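Local structure of glycosyl hydrolases family 2, sugar binding domain protein (Bacteroides uniformis str. 3978 T3 ii, 6D1P) at residues Glu496-Gly501 with Glu565-Leu570. The protein probably hydrolyses O-glycosidic bonds, as a beta-glucuronidase of glycosyl hydrolase family 2 from a human gut bacterium. Sequence-based numbering, arbitrary orientation.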
loop_
_atom_site.group_PDB
_atom_site.type_symbol
_atom_site.label_atom_id
_atom_site.label_comp_id
_atom_site.label_asym_id
_atom_site.label_seq_id
_atom_site.Cartn_x
_atom_site.Cartn_y
_atom_site.Cartn_z
ATOM N N GLU A 496 -10.305 35.243 -31.894
ATOM C CA GLU A 496 -9.124 36.099 -31.909
ATOM C C GLU A 496 -7.867 35.298 -31.552
ATOM O O GLU A 496 -6.878 35.317 -32.296
ATOM C CB GLU A 496 -9.338 37.284 -30.954
ATOM C CG GLU A 496 -8.126 38.231 -30.800
ATOM C CD GLU A 496 -8.296 39.285 -29.696
ATOM O OE1 GLU A 496 -9.452 39.627 -29.334
ATOM O OE2 GLU A 496 -7.263 39.772 -29.178
ATOM N N MET A 497 -7.917 34.536 -30.442
ATOM C CA MET A 497 -6.782 33.698 -30.045
ATOM C C MET A 497 -6.496 32.613 -31.079
ATOM O O MET A 497 -5.331 32.282 -31.341
ATOM C CB MET A 497 -7.049 33.070 -28.680
ATOM C CG MET A 497 -7.349 34.085 -27.604
ATOM S SD MET A 497 -8.275 33.399 -26.207
ATOM C CE MET A 497 -6.991 32.596 -25.224
ATOM N N GLU A 498 -7.543 32.054 -31.689
ATOM C CA GLU A 498 -7.306 31.046 -32.717
ATOM C C GLU A 498 -6.633 31.653 -33.940
ATOM O O GLU A 498 -5.728 31.040 -34.533
ATOM C CB GLU A 498 -8.620 30.377 -33.119
ATOM C CG GLU A 498 -8.450 29.029 -33.796
ATOM C CD GLU A 498 -8.251 27.905 -32.776
ATOM O OE1 GLU A 498 -7.405 28.077 -31.879
ATOM O OE2 GLU A 498 -8.961 26.871 -32.857
ATOM N N THR A 499 -7.069 32.851 -34.341
ATOM C CA THR A 499 -6.457 33.508 -35.493
ATOM C C THR A 499 -5.002 33.856 -35.212
ATOM O O THR A 499 -4.127 33.619 -36.056
ATOM C CB THR A 499 -7.247 34.760 -35.874
ATOM O OG1 THR A 499 -8.623 34.424 -36.087
ATOM C CG2 THR A 499 -6.708 35.335 -37.153
ATOM N N ALA A 500 -4.723 34.389 -34.018
ATOM C CA ALA A 500 -3.337 34.640 -33.622
ATOM C C ALA A 500 -2.498 33.375 -33.731
ATOM O O ALA A 500 -1.360 33.409 -34.217
ATOM C CB ALA A 500 -3.284 35.188 -32.197
ATOM N N GLY A 501 -3.060 32.240 -33.316
ATOM C CA GLY A 501 -2.296 31.006 -33.344
ATOM C C GLY A 501 -2.075 30.501 -34.752
ATOM O O GLY A 501 -1.020 29.939 -35.058
ATOM N N GLU A 565 -17.553 27.324 -37.503
ATOM C CA GLU A 565 -18.228 27.330 -38.794
ATOM C C GLU A 565 -17.818 28.520 -39.655
ATOM O O GLU A 565 -18.062 28.506 -40.861
ATOM C CB GLU A 565 -19.739 27.341 -38.593
ATOM C CG GLU A 565 -20.313 26.074 -37.995
ATOM C CD GLU A 565 -21.829 26.137 -37.830
ATOM O OE1 GLU A 565 -22.467 27.090 -38.356
ATOM O OE2 GLU A 565 -22.376 25.226 -37.173
ATOM N N THR A 566 -17.214 29.546 -39.058
ATOM C CA THR A 566 -16.819 30.766 -39.748
ATOM C C THR A 566 -15.299 30.903 -39.845
ATOM O O THR A 566 -14.782 32.017 -39.944
ATOM C CB THR A 566 -17.415 31.991 -39.048
ATOM O OG1 THR A 566 -16.543 32.450 -38.001
ATOM C CG2 THR A 566 -18.749 31.642 -38.441
ATOM N N MET A 567 -14.566 29.788 -39.825
ATOM C CA MET A 567 -13.100 29.807 -39.873
ATOM C C MET A 567 -12.614 28.900 -40.988
ATOM O O MET A 567 -12.277 27.730 -40.752
ATOM C CB MET A 567 -12.486 29.374 -38.550
ATOM C CG MET A 567 -12.874 30.219 -37.366
ATOM S SD MET A 567 -11.954 29.671 -35.922
ATOM C CE MET A 567 -12.805 30.552 -34.636
ATOM N N PRO A 568 -12.546 29.417 -42.218
ATOM C CA PRO A 568 -12.118 28.587 -43.349
ATOM C C PRO A 568 -10.652 28.179 -43.308
ATOM O O PRO A 568 -10.301 27.179 -43.942
ATOM C CB PRO A 568 -12.411 29.479 -44.570
ATOM C CG PRO A 568 -12.393 30.870 -44.041
ATOM C CD PRO A 568 -12.921 30.778 -42.629
ATOM N N ARG A 569 -9.772 28.909 -42.622
ATOM C CA ARG A 569 -8.381 28.450 -42.582
ATOM C C ARG A 569 -8.116 27.345 -41.567
ATOM O O ARG A 569 -7.035 26.746 -41.624
ATOM C CB ARG A 569 -7.423 29.585 -42.245
ATOM C CG ARG A 569 -7.369 30.698 -43.246
ATOM C CD ARG A 569 -7.339 31.978 -42.459
ATOM N NE ARG A 569 -5.996 32.404 -42.092
ATOM C CZ ARG A 569 -5.702 33.038 -40.963
ATOM N NH1 ARG A 569 -6.652 33.278 -40.066
ATOM N NH2 ARG A 569 -4.459 33.415 -40.724
ATOM N N LEU A 570 -9.046 27.075 -40.646
ATOM C CA LEU A 570 -8.787 26.190 -39.505
ATOM C C LEU A 570 -8.725 24.737 -39.958
ATOM O O LEU A 570 -9.709 24.196 -40.455
ATOM C CB LEU A 570 -9.868 26.370 -38.434
ATOM C CG LEU A 570 -9.772 25.567 -37.116
ATOM C CD1 LEU A 570 -8.470 25.879 -36.388
ATOM C CD2 LEU A 570 -10.964 25.861 -36.215
#
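Side-chain van der Waals contacts, with no hydrogen bond between the two segments, join Glu498 and Thr499 of helix 494-503 to Met567, Arg569 and Leu570 in the loop that leads from helix 550-564 into strand 572-574. Glu498 does most of the touching. Its CG lies anti to the backbone N (chi1 -160°), and a bend at chi2 of 82° brings the carboxylate up to Leu570, where OE2 lies 3.7 Å from CD1. The aliphatic part of the same side chain meets Met567, with CG 4.1 Å from SD, and it crosses both loop side chains at about a right angle. Glu498 is buried, and two hydrogen bonds, with Tyr494 OH and His510 ND1, hold its OE2; OE1 is also hydrogen-bonded outside the two segments. Both segments belong to the family's TIM barrel domain, and the contact sets one of its peripheral helices against the approach to strand 572-574, which pairs in parallel with strands 321-329 and 510-511 of the barrel sheet. The loop turns back just before that strand through a type I beta turn from Met567 to Leu570, marked by a bond of 3.3 Å from Leu570 N to Met567 O. Arg322 NH2 donates to the carbonyl oxygens of both these residues. Replacing Glu498 by an alanine is likely to leave Tyr494 OH and His510 ND1 without the carboxyl oxygen they share and to open a gap beside Leu570 and Met567. On the next residue of the helix, the methyl CG2 of Thr499 sits at the edge of the Arg569 guanidinium, in its plane and 3.6 Å from NH1. Thr499 OG1 turns back to its own helix and bonds to Arg495 O, while Arg569 NH2 makes a weak hydrogen bond to Asn503 OD1.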